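Local coordinates for type III restriction-modification enzyme EcoP15I Res subunit (Escherichia coli, PDB 4ZCF), which recognises two inversely oriented CAGCAG sites together with its Mod partner and cleaves the DNA 25-27 base pairs downstream of one of them, at residues M163-V171 against N210-V219. Numbering follows the deposited sequence.
Sequences MPQAIHDFV and NTPVDALRAV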
loop_
_atom_site.group_PDB
_atom_site.type_symbol
_atom_site.label_atom_id
_atom_site.label_comp_id
_atom_site.label_asym_id
_atom_site.label_seq_id
_atom_site.Cartn_x
_atom_site.Cartn_y
_atom_site.Cartn_z
ATOM N N MET C 163 -8.288 6.322 -8.368
ATOM C CA MET C 163 -8.112 7.674 -7.839
ATOM C C MET C 163 -6.613 7.830 -7.423
ATOM O O MET C 163 -6.177 7.098 -6.519
ATOM C CB MET C 163 -9.083 7.896 -6.657
ATOM C CG MET C 163 -8.974 9.261 -5.986
ATOM S SD MET C 163 -9.340 10.680 -7.063
ATOM C CE MET C 163 -11.162 10.742 -6.963
ATOM N N PRO C 164 -5.790 8.697 -8.102
ATOM C CA PRO C 164 -4.355 8.784 -7.735
ATOM C C PRO C 164 -4.136 9.079 -6.248
ATOM O O PRO C 164 -4.749 10.013 -5.728
ATOM C CB PRO C 164 -3.802 9.874 -8.657
ATOM C CG PRO C 164 -4.810 10.044 -9.741
ATOM C CD PRO C 164 -6.135 9.629 -9.199
ATOM N N GLN C 165 -3.343 8.231 -5.537
ATOM C CA GLN C 165 -3.157 8.375 -4.086
ATOM C C GLN C 165 -2.668 9.710 -3.591
ATOM O O GLN C 165 -3.149 10.167 -2.554
ATOM C CB GLN C 165 -2.454 7.192 -3.421
ATOM C CG GLN C 165 -3.454 6.173 -2.871
ATOM C CD GLN C 165 -4.022 6.453 -1.484
ATOM O OE1 GLN C 165 -3.302 6.701 -0.512
ATOM N NE2 GLN C 165 -5.326 6.254 -1.333
ATOM N N ALA C 166 -1.744 10.344 -4.347
ATOM C CA ALA C 166 -1.180 11.670 -4.069
ATOM C C ALA C 166 -2.310 12.717 -3.991
ATOM O O ALA C 166 -2.391 13.431 -2.990
ATOM C CB ALA C 166 -0.191 12.047 -5.154
ATOM N N ILE C 167 -3.219 12.737 -5.006
ATOM C CA ILE C 167 -4.387 13.627 -5.086
ATOM C C ILE C 167 -5.380 13.403 -3.916
ATOM O O ILE C 167 -5.684 14.357 -3.191
ATOM C CB ILE C 167 -5.024 13.658 -6.514
ATOM C CG1 ILE C 167 -4.048 14.315 -7.513
ATOM C CG2 ILE C 167 -6.387 14.416 -6.518
ATOM C CD1 ILE C 167 -3.949 13.655 -8.801
ATOM N N HIS C 168 -5.826 12.141 -3.697
ATOM C CA HIS C 168 -6.692 11.773 -2.571
ATOM C C HIS C 168 -6.111 12.357 -1.268
ATOM O O HIS C 168 -6.767 13.174 -0.639
ATOM C CB HIS C 168 -6.855 10.237 -2.460
ATOM C CG HIS C 168 -7.430 9.804 -1.140
ATOM N ND1 HIS C 168 -6.624 9.287 -0.138
ATOM C CD2 HIS C 168 -8.689 9.930 -0.660
ATOM C CE1 HIS C 168 -7.423 9.085 0.898
ATOM N NE2 HIS C 168 -8.675 9.457 0.630
ATOM N N ASP C 169 -4.856 11.996 -0.925
ATOM C CA ASP C 169 -4.130 12.448 0.272
ATOM C C ASP C 169 -3.946 13.955 0.391
ATOM O O ASP C 169 -4.005 14.470 1.499
ATOM C CB ASP C 169 -2.750 11.783 0.342
ATOM C CG ASP C 169 -2.736 10.264 0.411
ATOM O OD1 ASP C 169 -3.812 9.664 0.659
ATOM O OD2 ASP C 169 -1.649 9.678 0.240
ATOM N N PHE C 170 -3.664 14.654 -0.727
ATOM C CA PHE C 170 -3.449 16.095 -0.721
ATOM C C PHE C 170 -4.774 16.806 -0.444
ATOM O O PHE C 170 -4.827 17.673 0.421
ATOM C CB PHE C 170 -2.789 16.574 -2.048
ATOM C CG PHE C 170 -2.670 18.080 -2.237
ATOM C CD1 PHE C 170 -1.626 18.791 -1.658
ATOM C CD2 PHE C 170 -3.585 18.775 -3.027
ATOM C CE1 PHE C 170 -1.503 20.170 -1.856
ATOM C CE2 PHE C 170 -3.455 20.153 -3.237
ATOM C CZ PHE C 170 -2.426 20.844 -2.633
ATOM N N VAL C 171 -5.830 16.430 -1.179
ATOM C CA VAL C 171 -7.176 16.982 -1.038
ATOM C C VAL C 171 -7.718 16.704 0.399
ATOM O O VAL C 171 -8.140 17.640 1.083
ATOM C CB VAL C 171 -8.097 16.442 -2.178
ATOM C CG1 VAL C 171 -9.576 16.633 -1.855
ATOM C CG2 VAL C 171 -7.753 17.092 -3.513
ATOM N N ASN C 210 -15.992 13.557 -7.417
ATOM C CA ASN C 210 -15.669 12.220 -7.917
ATOM C C ASN C 210 -14.598 12.263 -9.002
ATOM O O ASN C 210 -14.124 11.222 -9.455
ATOM C CB ASN C 210 -16.953 11.509 -8.368
ATOM C CG ASN C 210 -18.110 11.688 -7.393
ATOM O OD1 ASN C 210 -18.980 12.538 -7.581
ATOM N ND2 ASN C 210 -18.128 10.924 -6.309
ATOM N N THR C 211 -14.151 13.486 -9.323
ATOM C CA THR C 211 -13.135 13.852 -10.311
ATOM C C THR C 211 -11.894 14.497 -9.632
ATOM O O THR C 211 -12.072 15.408 -8.817
ATOM C CB THR C 211 -13.813 14.758 -11.366
ATOM O OG1 THR C 211 -14.432 13.933 -12.351
ATOM C CG2 THR C 211 -12.872 15.723 -12.038
ATOM N N PRO C 212 -10.644 14.074 -9.983
ATOM C CA PRO C 212 -9.446 14.699 -9.382
ATOM C C PRO C 212 -9.319 16.219 -9.601
ATOM O O PRO C 212 -9.009 16.927 -8.636
ATOM C CB PRO C 212 -8.286 13.908 -10.004
ATOM C CG PRO C 212 -8.894 12.583 -10.400
ATOM C CD PRO C 212 -10.260 12.977 -10.899
ATOM N N VAL C 213 -9.613 16.730 -10.834
ATOM C CA VAL C 213 -9.587 18.173 -11.140
ATOM C C VAL C 213 -10.596 19.008 -10.317
ATOM O O VAL C 213 -10.220 20.061 -9.796
ATOM C CB VAL C 213 -9.503 18.556 -12.657
ATOM C CG1 VAL C 213 -10.715 18.072 -13.452
ATOM C CG2 VAL C 213 -9.304 20.057 -12.855
ATOM N N ASP C 214 -11.850 18.520 -10.160
ATOM C CA ASP C 214 -12.900 19.184 -9.354
ATOM C C ASP C 214 -12.515 19.190 -7.865
ATOM O O ASP C 214 -12.824 20.151 -7.146
ATOM C CB ASP C 214 -14.259 18.488 -9.527
ATOM C CG ASP C 214 -14.867 18.561 -10.913
ATOM O OD1 ASP C 214 -14.557 19.519 -11.647
ATOM O OD2 ASP C 214 -15.702 17.691 -11.239
ATOM N N ALA C 215 -11.836 18.116 -7.412
ATOM C CA ALA C 215 -11.379 18.006 -6.037
ATOM C C ALA C 215 -10.240 19.004 -5.771
ATOM O O ALA C 215 -10.245 19.639 -4.712
ATOM C CB ALA C 215 -10.926 16.596 -5.749
ATOM N N LEU C 216 -9.297 19.177 -6.742
ATOM C CA LEU C 216 -8.165 20.103 -6.625
ATOM C C LEU C 216 -8.602 21.550 -6.762
ATOM O O LEU C 216 -8.099 22.411 -6.035
ATOM C CB LEU C 216 -7.038 19.774 -7.604
ATOM C CG LEU C 216 -6.277 18.455 -7.367
ATOM C CD1 LEU C 216 -5.739 17.907 -8.640
ATOM C CD2 LEU C 216 -5.164 18.623 -6.382
ATOM N N ARG C 217 -9.569 21.818 -7.661
ATOM C CA ARG C 217 -10.129 23.155 -7.847
ATOM C C ARG C 217 -10.756 23.668 -6.528
ATOM O O ARG C 217 -10.475 24.798 -6.126
ATOM C CB ARG C 217 -11.134 23.165 -8.999
ATOM C CG ARG C 217 -11.744 24.545 -9.245
ATOM C CD ARG C 217 -12.996 24.509 -10.084
ATOM N NE ARG C 217 -12.752 23.973 -11.427
ATOM C CZ ARG C 217 -13.303 22.862 -11.904
ATOM N NH1 ARG C 217 -14.139 22.154 -11.156
ATOM N NH2 ARG C 217 -13.035 22.457 -13.136
ATOM N N ALA C 218 -11.541 22.807 -5.834
ATOM C CA ALA C 218 -12.234 23.079 -4.562
ATOM C C ALA C 218 -11.312 23.378 -3.367
ATOM O O ALA C 218 -11.760 23.972 -2.373
ATOM C CB ALA C 218 -13.159 21.927 -4.223
ATOM N N VAL C 219 -10.043 22.940 -3.450
ATOM C CA VAL C 219 -9.018 23.150 -2.425
ATOM C C VAL C 219 -8.551 24.644 -2.438
ATOM O O VAL C 219 -7.958 25.116 -1.459
ATOM C CB VAL C 219 -7.885 22.100 -2.635
ATOM C CG1 VAL C 219 -6.486 22.658 -2.406
ATOM C CG2 VAL C 219 -8.127 20.865 -1.784
#
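The backbone carbonyl O of Asn210 lies 3.9 Å from the methyl CE of Met163. The Met163 chain, with its CG anti to the backbone N (chi1 178°), bends at its next two torsions and brings SD obliquely to Pro212 CG (3.9 Å). Pro212, in the first turn of its helix, also receives Pro164 and, at CB, the CG2 branch of Ile167. One turn on, the methyl of Ala215 faces both branches of Val171, with Ala215 CB 3.9 Å from Val171 CG2, and this small side chain lets the branched one come close to the helix backbone. Leu216 then divides its two methyls. Leu216 CD1 lies 4.1 Å from Ile167 CG1, and Leu216 CD2 3.7 Å from Phe170 CD2; Leu216 crosses both side chains at about a right angle. With an alanine at this position, Ile167 and Phe170 would probably lose their shared partner and a gap would open beside Leu184 and Ile111 of the parallel sheet, which Leu216 also touches. Val219 closes the row, its CG1 4.0 Å from Phe170 CE2 and its CG2 near Val171 CA. The axes of 165-171 and 212-217 run in roughly the same direction, 28° apart, with a closest approach of 10.1 Å, side by side on the sheet of the P-loop NTPase fold. No hydrogen bond or salt bridge links the segments, so their association rests mainly on apolar, mostly buried side chains.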